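Local structure of AmbC (5O15) at residues L194-G199 with G251-R256; F207-A212 with V245-R250; D30-V35 with V103-A108; V75-V80 with G110-A115; I236-A241 with R293-E298. The protein is a bifunctional dehydratase-cyclase domain of double hotdog fold that probably removes water from a polyketide intermediate and then closes its heterocycle in ambruticin biosynthesis. One frame throughout, in Å; residues are numbered along the deposited sequence.

Interaction 1 (L194-G199 with G251-R256)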
# COMPACT_ATOMS: atom_id res chain seq x y z
N LEU A 194 5.27 11.27 7.64
CA LEU A 194 5.77 10.29 6.68
C LEU A 194 6.55 11.02 5.60
O LEU A 194 6.14 12.08 5.13
CB LEU A 194 4.61 9.55 6.01
CG LEU A 194 3.56 8.93 6.93
CD1 LEU A 194 2.53 8.17 6.10
CD2 LEU A 194 4.15 8.02 8.00
N ALA A 195 7.68 10.47 5.19
CA ALA A 195 8.45 11.10 4.13
C ALA A 195 9.28 10.05 3.42
O ALA A 195 9.92 9.23 4.08
CB ALA A 195 9.40 12.18 4.68
N LEU A 196 9.24 10.09 2.10
CA LEU A 196 10.11 9.23 1.31
C LEU A 196 11.57 9.64 1.52
O LEU A 196 11.90 10.84 1.56
CB LEU A 196 9.78 9.36 -0.17
CG LEU A 196 8.43 8.78 -0.68
CD1 LEU A 196 8.17 9.16 -2.11
CD2 LEU A 196 8.42 7.31 -0.61
N PRO A 197 12.47 8.68 1.67
CA PRO A 197 13.90 8.99 1.78
C PRO A 197 14.45 9.61 0.51
O PRO A 197 13.87 9.51 -0.59
CB PRO A 197 14.55 7.63 2.04
CG PRO A 197 13.44 6.75 2.48
CD PRO A 197 12.19 7.25 1.89
N GLU A 198 15.59 10.28 0.68
CA GLU A 198 16.28 10.89 -0.43
C GLU A 198 16.52 9.86 -1.52
O GLU A 198 16.74 8.68 -1.25
CB GLU A 198 17.61 11.44 0.10
CG GLU A 198 18.63 11.88 -0.95
CD GLU A 198 19.94 12.36 -0.31
OE1 GLU A 198 19.95 12.69 0.90
OE2 GLU A 198 20.97 12.41 -1.02
N GLY A 199 16.46 10.32 -2.77
CA GLY A 199 16.64 9.46 -3.92
C GLY A 199 15.30 8.89 -4.32
O GLY A 199 14.80 9.15 -5.42
N GLY A 251 0.79 12.11 -6.51
CA GLY A 251 2.20 12.48 -6.57
C GLY A 251 2.86 12.97 -5.30
O GLY A 251 3.97 13.51 -5.37
N ALA A 252 2.23 12.82 -4.14
CA ALA A 252 2.82 13.32 -2.91
C ALA A 252 4.10 12.57 -2.53
O ALA A 252 4.24 11.37 -2.79
CB ALA A 252 1.82 13.15 -1.77
N ALA A 253 5.04 13.28 -1.89
CA ALA A 253 6.29 12.70 -1.42
C ALA A 253 6.39 12.62 0.09
O ALA A 253 7.24 11.89 0.60
CB ALA A 253 7.49 13.49 -1.95
N ALA A 254 5.57 13.39 0.80
CA ALA A 254 5.63 13.44 2.25
C ALA A 254 4.26 13.90 2.71
O ALA A 254 3.61 14.68 2.02
CB ALA A 254 6.74 14.39 2.72
N LEU A 255 3.83 13.43 3.88
CA LEU A 255 2.44 13.52 4.33
C LEU A 255 2.41 13.48 5.83
O LEU A 255 3.32 12.96 6.46
CB LEU A 255 1.60 12.30 3.85
CG LEU A 255 1.51 12.13 2.36
CD1 LEU A 255 0.98 10.75 1.98
CD2 LEU A 255 0.54 13.16 1.77
N ARG A 256 1.29 13.95 6.38
CA ARG A 256 0.88 13.57 7.73
C ARG A 256 -0.20 12.50 7.64
O ARG A 256 -0.99 12.48 6.70
CB ARG A 256 0.39 14.76 8.54
CG ARG A 256 1.53 15.62 8.99
CD ARG A 256 1.09 16.79 9.82
NE ARG A 256 2.26 17.52 10.29
CZ ARG A 256 2.24 18.75 10.78
NH1 ARG A 256 1.11 19.41 10.91
NH2 ARG A 256 3.37 19.34 11.17
O HOH W 1 10.13 12.94 0.94

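Interaction 2 (F207-A212 with V245-R250)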
# COMPACT_ATOMS: atom_id res chain seq x y z
N PHE A 207 3.93 8.66 -9.41
CA PHE A 207 2.94 7.71 -8.93
C PHE A 207 1.69 8.44 -8.49
O PHE A 207 1.72 9.63 -8.18
CB PHE A 207 3.51 6.90 -7.75
CG PHE A 207 4.61 5.93 -8.13
CD1 PHE A 207 4.28 4.66 -8.56
CD2 PHE A 207 5.94 6.29 -8.09
CE1 PHE A 207 5.27 3.76 -8.92
CE2 PHE A 207 6.92 5.39 -8.47
CZ PHE A 207 6.58 4.13 -8.87
N GLY A 208 0.58 7.71 -8.43
CA GLY A 208 -0.59 8.24 -7.78
C GLY A 208 -0.33 8.44 -6.30
O GLY A 208 -0.42 9.55 -5.76
N LEU A 209 0.02 7.35 -5.62
CA LEU A 209 0.52 7.38 -4.26
C LEU A 209 1.68 6.40 -4.18
O LEU A 209 1.48 5.18 -4.27
CB LEU A 209 -0.58 7.06 -3.27
CG LEU A 209 -0.16 7.09 -1.81
CD1 LEU A 209 0.48 8.42 -1.41
CD2 LEU A 209 -1.35 6.80 -0.93
N HIS A 210 2.90 6.93 -4.07
CA HIS A 210 4.06 6.09 -4.11
C HIS A 210 3.88 4.95 -3.11
O HIS A 210 3.60 5.21 -1.92
CB HIS A 210 5.30 6.90 -3.73
CG HIS A 210 6.59 6.24 -4.04
ND1 HIS A 210 7.00 5.09 -3.40
CD2 HIS A 210 7.57 6.57 -4.91
CE1 HIS A 210 8.20 4.75 -3.84
NE2 HIS A 210 8.58 5.64 -4.75
N PRO A 211 4.08 3.71 -3.51
CA PRO A 211 3.85 2.59 -2.58
C PRO A 211 4.67 2.63 -1.32
O PRO A 211 4.21 2.15 -0.28
CB PRO A 211 4.16 1.37 -3.45
CG PRO A 211 3.80 1.81 -4.83
CD PRO A 211 4.23 3.26 -4.90
N ALA A 212 5.88 3.19 -1.38
CA ALA A 212 6.68 3.27 -0.16
C ALA A 212 6.14 4.32 0.81
O ALA A 212 6.36 4.22 2.02
CB ALA A 212 8.15 3.55 -0.49
N VAL A 245 -10.49 2.87 -0.70
CA VAL A 245 -9.24 3.62 -0.87
C VAL A 245 -9.45 4.62 -1.99
O VAL A 245 -9.75 4.23 -3.14
CB VAL A 245 -8.08 2.70 -1.22
CG1 VAL A 245 -6.79 3.50 -1.20
CG2 VAL A 245 -7.98 1.53 -0.27
N ALA A 246 -9.33 5.90 -1.69
CA ALA A 246 -9.57 6.92 -2.70
C ALA A 246 -8.48 7.98 -2.58
O ALA A 246 -8.09 8.39 -1.45
CB ALA A 246 -10.92 7.59 -2.50
N LEU A 247 -7.95 8.42 -3.71
CA LEU A 247 -7.02 9.55 -3.76
C LEU A 247 -7.75 10.83 -4.08
O LEU A 247 -8.65 10.88 -4.93
CB LEU A 247 -5.96 9.42 -4.83
CG LEU A 247 -5.09 8.19 -4.78
CD1 LEU A 247 -4.03 8.25 -5.87
CD2 LEU A 247 -4.45 8.03 -3.43
N GLU A 248 -7.30 11.89 -3.43
CA GLU A 248 -7.72 13.25 -3.73
C GLU A 248 -6.65 14.03 -4.46
O GLU A 248 -6.97 14.98 -5.19
CB GLU A 248 -8.04 14.02 -2.44
CG GLU A 248 -9.05 13.37 -1.54
CD GLU A 248 -10.40 13.22 -2.18
OE1 GLU A 248 -10.81 14.13 -2.95
OE2 GLU A 248 -11.06 12.19 -1.91
N ALA A 249 -5.39 13.67 -4.27
CA ALA A 249 -4.28 14.35 -4.91
C ALA A 249 -3.19 13.34 -5.19
O ALA A 249 -2.84 12.55 -4.32
CB ALA A 249 -3.76 15.47 -4.00
N ARG A 250 -2.61 13.41 -6.38
CA ARG A 250 -1.60 12.45 -6.82
C ARG A 250 -0.18 13.01 -6.71
O ARG A 250 0.05 14.21 -6.84
CB ARG A 250 -1.89 12.03 -8.26
CG ARG A 250 -3.17 11.19 -8.40
CD ARG A 250 -4.03 11.57 -9.59
NE ARG A 250 -5.35 10.95 -9.48
CZ ARG A 250 -6.40 11.49 -8.85
NH1 ARG A 250 -6.30 12.68 -8.28
NH2 ARG A 250 -7.55 10.83 -8.79
O HOH W 2 -0.34 11.33 -3.60

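Interaction 3 (D30-V35 with V103-A108)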
# COMPACT_ATOMS: atom_id res chain seq x y z
N ASP A 30 -14.98 -5.28 -27.80
CA ASP A 30 -16.04 -6.27 -27.93
C ASP A 30 -16.87 -6.44 -26.67
O ASP A 30 -17.85 -7.20 -26.68
CB ASP A 30 -15.43 -7.62 -28.34
CG ASP A 30 -14.56 -8.25 -27.24
OD1 ASP A 30 -13.93 -7.56 -26.36
OD2 ASP A 30 -14.54 -9.50 -27.28
N ARG A 31 -16.51 -5.75 -25.58
CA ARG A 31 -17.22 -5.82 -24.30
C ARG A 31 -16.80 -4.59 -23.49
O ARG A 31 -15.84 -3.89 -23.84
CB ARG A 31 -16.89 -7.11 -23.56
CG ARG A 31 -15.41 -7.35 -23.28
CD ARG A 31 -15.22 -8.72 -22.59
NE ARG A 31 -13.83 -9.18 -22.56
CZ ARG A 31 -12.98 -9.02 -21.56
NH1 ARG A 31 -13.35 -8.39 -20.46
NH2 ARG A 31 -11.76 -9.51 -21.69
N ASP A 32 -17.56 -4.32 -22.44
CA ASP A 32 -17.24 -3.23 -21.51
C ASP A 32 -16.14 -3.72 -20.58
O ASP A 32 -16.39 -4.45 -19.62
CB ASP A 32 -18.47 -2.83 -20.71
CG ASP A 32 -18.19 -1.66 -19.75
OD1 ASP A 32 -17.14 -1.02 -19.90
OD2 ASP A 32 -19.03 -1.35 -18.88
N GLY A 33 -14.92 -3.36 -20.92
CA GLY A 33 -13.79 -3.73 -20.07
C GLY A 33 -12.54 -3.03 -20.54
O GLY A 33 -12.52 -2.37 -21.58
N TYR A 34 -11.49 -3.19 -19.75
CA TYR A 34 -10.20 -2.57 -20.01
C TYR A 34 -9.10 -3.55 -19.67
O TYR A 34 -9.24 -4.39 -18.78
CB TYR A 34 -9.94 -1.31 -19.18
CG TYR A 34 -10.88 -0.17 -19.48
CD1 TYR A 34 -12.18 -0.16 -19.00
CD2 TYR A 34 -10.42 0.95 -20.14
CE1 TYR A 34 -13.03 0.91 -19.24
CE2 TYR A 34 -11.27 2.04 -20.38
CZ TYR A 34 -12.55 2.02 -19.92
OH TYR A 34 -13.37 3.11 -20.15
N VAL A 35 -7.96 -3.39 -20.35
CA VAL A 35 -6.74 -4.17 -20.09
C VAL A 35 -5.57 -3.21 -20.05
O VAL A 35 -5.21 -2.60 -21.06
CB VAL A 35 -6.52 -5.27 -21.14
CG1 VAL A 35 -5.26 -6.05 -20.81
CG2 VAL A 35 -7.71 -6.20 -21.16
N VAL A 103 -9.92 -5.08 -16.02
CA VAL A 103 -11.06 -4.38 -15.45
C VAL A 103 -12.30 -4.87 -16.18
O VAL A 103 -12.35 -4.85 -17.42
CB VAL A 103 -10.92 -2.85 -15.56
CG1 VAL A 103 -12.08 -2.17 -14.81
CG2 VAL A 103 -9.59 -2.36 -14.97
N GLU A 104 -13.32 -5.21 -15.41
CA GLU A 104 -14.55 -5.81 -15.91
C GLU A 104 -15.61 -4.74 -16.11
O GLU A 104 -15.41 -3.54 -15.93
CB GLU A 104 -15.02 -6.88 -14.92
CG GLU A 104 -14.02 -7.98 -14.61
CD GLU A 104 -13.49 -8.63 -15.86
OE1 GLU A 104 -14.32 -8.98 -16.72
OE2 GLU A 104 -12.26 -8.79 -16.01
N ALA A 105 -16.78 -5.21 -16.56
CA ALA A 105 -17.86 -4.30 -16.95
C ALA A 105 -18.46 -3.54 -15.76
O ALA A 105 -18.55 -4.05 -14.65
CB ALA A 105 -18.98 -5.09 -17.63
N LEU A 106 -18.91 -2.32 -16.05
CA LEU A 106 -19.63 -1.52 -15.07
C LEU A 106 -20.99 -2.13 -14.81
O LEU A 106 -21.77 -2.33 -15.74
CB LEU A 106 -19.80 -0.11 -15.62
CG LEU A 106 -20.33 0.91 -14.62
CD1 LEU A 106 -19.27 1.31 -13.59
CD2 LEU A 106 -20.83 2.14 -15.34
N ASP A 107 -21.30 -2.41 -13.56
CA ASP A 107 -22.56 -3.02 -13.19
C ASP A 107 -23.59 -1.95 -12.86
O ASP A 107 -23.33 -0.75 -12.92
CB ASP A 107 -22.35 -4.08 -12.11
CG ASP A 107 -22.03 -3.53 -10.74
OD1 ASP A 107 -22.28 -2.34 -10.49
OD2 ASP A 107 -21.51 -4.32 -9.92
N ALA A 108 -24.80 -2.39 -12.53
CA ALA A 108 -25.89 -1.45 -12.32
C ALA A 108 -25.72 -0.63 -11.06
O ALA A 108 -26.44 0.36 -10.89
CB ALA A 108 -27.23 -2.20 -12.29
O HOH W 3 -11.49 -7.63 -18.32
O HOH W 4 -21.44 -2.39 -18.54

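Interaction 4 (V75-V80 with G110-A115)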
# COMPACT_ATOMS: atom_id res chain seq x y z
N VAL A 75 -10.34 4.24 -15.80
CA VAL A 75 -11.71 3.88 -16.18
C VAL A 75 -12.73 4.88 -15.69
O VAL A 75 -13.94 4.70 -15.93
CB VAL A 75 -12.09 2.44 -15.77
CG1 VAL A 75 -11.01 1.49 -16.25
CG2 VAL A 75 -12.32 2.31 -14.26
N GLY A 76 -12.30 5.94 -15.02
CA GLY A 76 -13.20 6.99 -14.60
C GLY A 76 -13.97 6.69 -13.34
O GLY A 76 -15.10 7.17 -13.20
N LEU A 77 -13.42 5.88 -12.44
CA LEU A 77 -14.05 5.67 -11.16
C LEU A 77 -13.17 6.24 -10.05
O LEU A 77 -11.94 6.17 -10.16
CB LEU A 77 -14.30 4.19 -10.89
CG LEU A 77 -15.39 3.55 -11.76
CD1 LEU A 77 -15.43 2.02 -11.59
CD2 LEU A 77 -16.74 4.18 -11.41
N PRO A 78 -13.76 6.75 -8.97
CA PRO A 78 -12.97 7.50 -7.99
C PRO A 78 -12.31 6.67 -6.91
O PRO A 78 -11.48 7.23 -6.17
CB PRO A 78 -14.00 8.47 -7.39
CG PRO A 78 -15.29 7.75 -7.50
CD PRO A 78 -15.22 6.99 -8.82
N SER A 79 -12.65 5.40 -6.74
CA SER A 79 -12.21 4.68 -5.56
C SER A 79 -12.01 3.20 -5.84
O SER A 79 -12.66 2.60 -6.73
CB SER A 79 -13.26 4.86 -4.48
OG SER A 79 -12.83 4.32 -3.26
N VAL A 80 -11.10 2.60 -5.06
CA VAL A 80 -10.98 1.17 -4.90
C VAL A 80 -11.89 0.79 -3.75
O VAL A 80 -11.58 1.02 -2.58
CB VAL A 80 -9.54 0.77 -4.65
CG1 VAL A 80 -9.42 -0.73 -4.48
CG2 VAL A 80 -8.67 1.28 -5.77
N GLY A 110 -22.77 0.73 -10.39
CA GLY A 110 -21.67 1.63 -10.65
C GLY A 110 -20.32 1.09 -10.22
O GLY A 110 -19.42 1.87 -9.89
N ARG A 111 -20.14 -0.23 -10.22
CA ARG A 111 -18.91 -0.86 -9.75
C ARG A 111 -18.34 -1.75 -10.84
O ARG A 111 -19.10 -2.26 -11.69
CB ARG A 111 -19.21 -1.68 -8.52
CG ARG A 111 -19.66 -0.80 -7.39
CD ARG A 111 -20.51 -1.54 -6.35
NE ARG A 111 -19.72 -2.48 -5.57
CZ ARG A 111 -18.95 -2.14 -4.54
NH1 ARG A 111 -18.83 -0.86 -4.20
NH2 ARG A 111 -18.28 -3.06 -3.85
N ARG A 112 -17.02 -1.92 -10.84
CA ARG A 112 -16.31 -2.78 -11.78
C ARG A 112 -15.38 -3.72 -11.04
O ARG A 112 -14.54 -3.27 -10.22
CB ARG A 112 -15.45 -2.00 -12.77
CG ARG A 112 -16.19 -1.09 -13.73
CD ARG A 112 -15.22 -0.37 -14.61
NE ARG A 112 -15.80 0.53 -15.58
CZ ARG A 112 -16.10 0.20 -16.83
NH1 ARG A 112 -15.87 -1.03 -17.25
NH2 ARG A 112 -16.61 1.11 -17.65
N GLY A 113 -15.43 -5.01 -11.32
CA GLY A 113 -14.39 -5.90 -10.81
C GLY A 113 -13.06 -5.64 -11.49
O GLY A 113 -12.97 -5.09 -12.58
N PHE A 114 -11.98 -6.00 -10.80
CA PHE A 114 -10.65 -5.90 -11.39
C PHE A 114 -9.76 -6.99 -10.82
O PHE A 114 -10.06 -7.58 -9.79
CB PHE A 114 -10.02 -4.51 -11.15
CG PHE A 114 -9.55 -4.31 -9.74
CD1 PHE A 114 -10.39 -3.81 -8.78
CD2 PHE A 114 -8.26 -4.68 -9.39
CE1 PHE A 114 -9.96 -3.66 -7.48
CE2 PHE A 114 -7.79 -4.50 -8.05
CZ PHE A 114 -8.65 -4.03 -7.13
N ALA A 115 -8.64 -7.22 -11.49
CA ALA A 115 -7.60 -8.12 -10.98
C ALA A 115 -6.25 -7.58 -11.41
O ALA A 115 -6.14 -6.89 -12.42
CB ALA A 115 -7.77 -9.57 -11.45
O HOH W 5 -16.27 3.33 -15.30
O HOH W 6 -15.43 4.12 -18.33

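Interaction 5 (I236-A241 with R293-E298)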
# COMPACT_ATOMS: atom_id res chain seq x y z
N ILE A 236 5.24 -11.19 11.42
CA ILE A 236 4.84 -9.81 11.14
C ILE A 236 3.40 -9.79 10.64
O ILE A 236 3.00 -10.71 9.90
CB ILE A 236 5.78 -9.17 10.11
CG1 ILE A 236 5.64 -7.64 10.12
CG2 ILE A 236 5.57 -9.77 8.69
CD1 ILE A 236 6.66 -6.90 9.26
N PRO A 237 2.58 -8.79 10.97
CA PRO A 237 1.28 -8.66 10.27
C PRO A 237 1.50 -8.29 8.82
O PRO A 237 2.19 -7.33 8.51
CB PRO A 237 0.58 -7.53 11.03
CG PRO A 237 1.29 -7.44 12.36
CD PRO A 237 2.72 -7.82 12.07
N MET A 238 0.79 -9.01 7.93
CA MET A 238 0.87 -8.85 6.49
C MET A 238 -0.50 -8.39 5.98
O MET A 238 -1.52 -9.05 6.26
CB MET A 238 1.13 -10.22 5.84
CG MET A 238 2.38 -10.93 6.19
SD MET A 238 3.65 -10.50 5.04
CE MET A 238 3.07 -10.86 3.38
N PRO A 239 -0.57 -7.30 5.24
CA PRO A 239 -1.86 -6.85 4.69
C PRO A 239 -2.47 -7.90 3.79
O PRO A 239 -1.79 -8.47 2.94
CB PRO A 239 -1.48 -5.63 3.85
CG PRO A 239 -0.14 -5.18 4.41
CD PRO A 239 0.55 -6.42 4.82
N PHE A 240 -3.78 -8.15 3.96
CA PHE A 240 -4.49 -9.02 3.04
C PHE A 240 -5.73 -8.39 2.42
O PHE A 240 -6.23 -8.92 1.43
CB PHE A 240 -4.85 -10.37 3.68
CG PHE A 240 -5.88 -10.28 4.77
CD1 PHE A 240 -7.23 -10.38 4.48
CD2 PHE A 240 -5.48 -10.12 6.08
CE1 PHE A 240 -8.16 -10.30 5.48
CE2 PHE A 240 -6.40 -10.04 7.09
CZ PHE A 240 -7.76 -10.14 6.79
N ALA A 241 -6.20 -7.25 2.92
CA ALA A 241 -7.40 -6.64 2.36
C ALA A 241 -7.42 -5.16 2.65
O ALA A 241 -6.95 -4.71 3.70
CB ALA A 241 -8.67 -7.29 2.88
N ARG A 293 -2.92 -9.82 8.73
CA ARG A 293 -2.88 -11.04 9.51
C ARG A 293 -1.43 -11.41 9.79
O ARG A 293 -0.59 -11.33 8.90
CB ARG A 293 -3.52 -12.18 8.71
CG ARG A 293 -3.55 -13.51 9.38
CD ARG A 293 -4.24 -14.57 8.52
NE ARG A 293 -5.65 -14.29 8.30
CZ ARG A 293 -6.20 -13.91 7.15
NH1 ARG A 293 -5.45 -13.74 6.06
NH2 ARG A 293 -7.51 -13.70 7.08
N TRP A 294 -1.16 -11.82 11.03
CA TRP A 294 0.19 -12.25 11.40
C TRP A 294 0.64 -13.43 10.55
O TRP A 294 -0.11 -14.38 10.34
CB TRP A 294 0.22 -12.61 12.88
CG TRP A 294 0.22 -11.42 13.78
CD1 TRP A 294 -0.87 -10.70 14.21
CD2 TRP A 294 1.36 -10.78 14.34
NE1 TRP A 294 -0.46 -9.67 15.03
CE2 TRP A 294 0.90 -9.71 15.12
CE3 TRP A 294 2.73 -11.04 14.28
CZ2 TRP A 294 1.76 -8.89 15.83
CZ3 TRP A 294 3.59 -10.21 14.99
CH2 TRP A 294 3.09 -9.15 15.74
N ALA A 295 1.88 -13.35 10.06
CA ALA A 295 2.46 -14.38 9.20
C ALA A 295 3.87 -14.70 9.68
O ALA A 295 4.62 -13.80 10.08
CB ALA A 295 2.55 -13.90 7.76
N THR A 296 4.24 -15.97 9.60
CA THR A 296 5.61 -16.36 9.92
C THR A 296 6.51 -16.23 8.70
O THR A 296 6.05 -16.11 7.56
CB THR A 296 5.65 -17.83 10.34
OG1 THR A 296 5.32 -18.63 9.20
CG2 THR A 296 4.70 -18.12 11.48
N ALA A 297 7.83 -16.28 8.96
CA ALA A 297 8.81 -16.20 7.88
C ALA A 297 8.59 -17.31 6.86
O ALA A 297 8.71 -17.08 5.66
CB ALA A 297 10.23 -16.25 8.45
N GLU A 298 8.36 -18.53 7.33
CA GLU A 298 8.15 -19.66 6.43
C GLU A 298 6.87 -19.49 5.62
O GLU A 298 6.84 -19.84 4.43
CB GLU A 298 8.09 -20.95 7.24
CG GLU A 298 7.86 -22.20 6.42
CD GLU A 298 8.92 -22.43 5.35
OE1 GLU A 298 8.65 -23.22 4.42
OE2 GLU A 298 10.01 -21.84 5.43

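Interaction 1 (L194-G199 with G251-R256)
The flat groups that meet between Leu194-Leu196 and Ala253-Leu255 are peptide units, joined by backbone hydrogen bonds, with no aromatic or other flat side chain among them. Leu196 N donates to Ala253 O at 3.1 Å, and Leu194 N to Leu255 O at 2.8 Å. The return bond of that second pair runs from Leu255 N to Leu194 O at 3.0 Å, and the same oxygen has Ala254 CA 3.2 Å away in a CA-H...O contact.

Ala195 and Ala254 form the non-hydrogen-bonded pair between these bonds, their methyls 4.0 Å apart from CB to CB. Small residues suit this place, where the two CA atoms come to within 4.1 Å. Leu194 and Leu255 point to the other face, where branched apolar chains are apt because Leu213 of helix 211-225 and Leu276 of strand 269-277 press on both.

Past the strand ends the chains part, and at Leu196 and Ala253 a water takes the place of the return bond, donating to Leu196 O and Ala253 O. Leu196, with CG beside its backbone N (chi1 -70°), brings CG to 3.6 Å from Ala253 O. Its CD2 packs on His210 and Ala212 at the start of helix 211-225, a good use for a branched apolar chain.

An antiparallel sheet curled round a long central helix is the hotdog fold; here, in the C-terminal half of the double hotdog, strands 189-195 and 254-261 present Leu194 and Leu255 to helix 211-225.

Interaction 2 (F207-A212 with V245-R250)
This contact packs Gly208 and Leu209, in the loop before helix 211-225, the long helix of the second hotdog, on the end of strand 236-247 (Leu247) and on the loop after it (Arg250). It is van der Waals and water-mediated, without direct hydrogen bonds. In the conformer described, Leu247 straddles the loop with its two methyls: CD1 sits 3.7 Å from Gly208 C, and CD2 meets Leu209 CB at 4.0 Å. Glycine suits Gly208 because a side chain there would press on that CD1 methyl. Leucine suits Leu247, whose branched chain meets both the loop and Leu69 of helix 61-75.

Gly208 O is the polar centre. Arg250 CA lies 3.3 Å from Gly208 O in a CA-H...O contact, and a water donates to both Gly208 O and Ala249 O, tying the two backbones together. Glu66 of helix 61-75 also holds the loop, its carboxylate accepting from Gly208 N and Leu209 N.

Beyond Leu209 the chain turns into the helix. Pro211 suits a first turn because it needs no N-H partner, and its CD lies 3.9 Å above the plane of the Phe207 ring, offset toward the rim. His210 holds the N-cap position with its CG swung opposite the backbone N (chi1 -166°), and its ND1 accepts Ala212 N at 3.0 Å, the donor lying in the imidazole plane.

Interaction 3 (D30-V35 with V103-A108)
With chi1 at -178°, CG of Asp32 swings opposite its own backbone N and the carboxylate is carried across to Leu106. There OD2 accepts Leu106 N at 3.0 Å, met from above the carboxylate plane (56° out of it), while a water bridges the same Asp32 OD2 to Leu106 O. The other oxygen, OD1, forms a salt bridge with Arg112 of strand 112-120, so the short acid suits a place between a loop amide and a cation. With an alanine here, Leu106 N would probably lose its acceptor and Arg112 its charged partner, leaving the arginine the carbonyl of Glu104, and the 105-108 loop would be freer to shift.

The loop follows an antiparallel pairing of strands 34-41 and 96-103, neighbours in the first hotdog. Tyr34 and Val103 form a hydrogen-bonded pair, with Tyr34 N to Val103 O at 3.0 Å and Val103 N to Tyr34 O at 2.9 Å. Their CB atoms lie 4.1 Å apart on the face that meets Val75 of helix 61-75, which explains the apolar valine. Gly33 passes so close to Val103 O that a side chain would collide with it.

Nearer the start of its segment, Arg31 takes the crowded chi1 position (57°) but then runs extended, and its NH1 makes a long salt bridge of 3.9 Å to Glu104 OE1. A water completes the link, accepting from Arg31 NH1 at 2.9 Å and donating to Glu104 OE2 and Val103 O.

Interaction 4 (V75-V80 with G110-A115)
The backbones of 75-80 and 110-115 stay well apart, 8.3 Å even at the nearest CA pair, Leu77 and Arg111, and side chains fill the interval. Arg112 carries most of it with a chain extended from CG to NE, and its methylenes serve as an apolar rod. Leu77 crosses that rod at a slant and sets CD1 3.9 Å from Arg112 CG, the same methyl lying near the plane of the guanidinium at its edge. Val75 slides past in the opposite direction, with CG2 at 4.0 Å from Arg112 CD. Arginine suits the site because its aliphatic part is buried among these chains while its head still reaches polar partners: NH1 donates to Glu104 O and forms a salt bridge with Asp32.

A water lies in the guanidinium plane, at the edge. It accepts from Arg112 NE at 2.9 Å and donates to Val75 O at 2.8 Å, so a carbonyl at the close of helix 61-75 is joined to the arginine. A second water repeats the link from Val75 O to Arg112 NH2, though that last bond is weak. Glycines sit in both segments at positive phi: Gly76 closes the helix in a Schellman motif, and Gly110 presents its O 3.9 Å from Leu77 CD2.

Further along, Val80 CG1 approaches the Phe114 ring at CE1, 4.2 Å away. Strand 129-137 runs between strands 79-85 and 112-120, and both Val80 and Phe114 touch Ala68 of helix 61-75, the helix wrapped by the first hotdog.

Interaction 5 (I236-A241 with R293-E298)
A cation lies flat on an aromatic ring at a break in the strand pattern: the guanidinium of Arg293 stacks on Phe240 with centres 4.0 Å apart and planes at 23°. CZ is 15° off the ring normal, so this is a cation-pi contact over the face. A classic beta bulge sets two residues, Phe240 and Ala241, opposite the single Arg291, and CG of Phe240 lies between its backbone N and carbonyl carbon (chi1 68°), which brings the ring against the guanidinium.

A CH-pi contact lies at the other end. Pro237 CD sits 3.7 Å from the centroid of the Trp294 six-membered ring, and Pro237 CG also rests over the indole, 3.6 Å from Trp294 CE2. Proline costs nothing here, because Pro237 and Trp294 are a non-hydrogen-bonded pair and no N-H is missed. The flanking pairs supply the bonds: Ile236 N and O with Ala295, and Met238 N to Arg293 O at 2.9 Å, answered by Arg293 N to Met238 O. Met238 CG lies a tight 3.4 Å from Ala295 CB, which suits the small alanine. A serine in place of Trp294 would probably strip the flat cover from Pro237 and leave Arg233, its cation-pi partner, without a ring.

Strands 236-247 and 283-295 are antiparallel neighbours in the second hotdog, and strand 236-247 also pairs with strand 79-85. Pro237 packs on Leu222 of helix 211-225, Arg293 touches Gln269 of strand 269-277, and just after Ala295 the hydroxyl of Thr296 caps helix 297-305.

Overall arrangement
The chain builds its two hotdogs in turn. Interactions 3 and 4 come first, their segments alternating, and touch through Arg112, Glu104 and Val75, centres about 10 Å apart. Interactions 1, 2 and 5 belong to the second hotdog: both segments of interaction 2 fall between those of interaction 1, while interaction 5 alternates with both. Interactions 1 and 2 touch around the start of helix 211-225, about 11 Å between centres, whereas interaction 5 lies about 23 Å from interaction 2, centre to centre, on the shared strand 236-247. That strand pairs with strand 79-85, so Val245 N reaches Val80 O between interactions 2 and 4. This seam joins the two hotdogs into one unit.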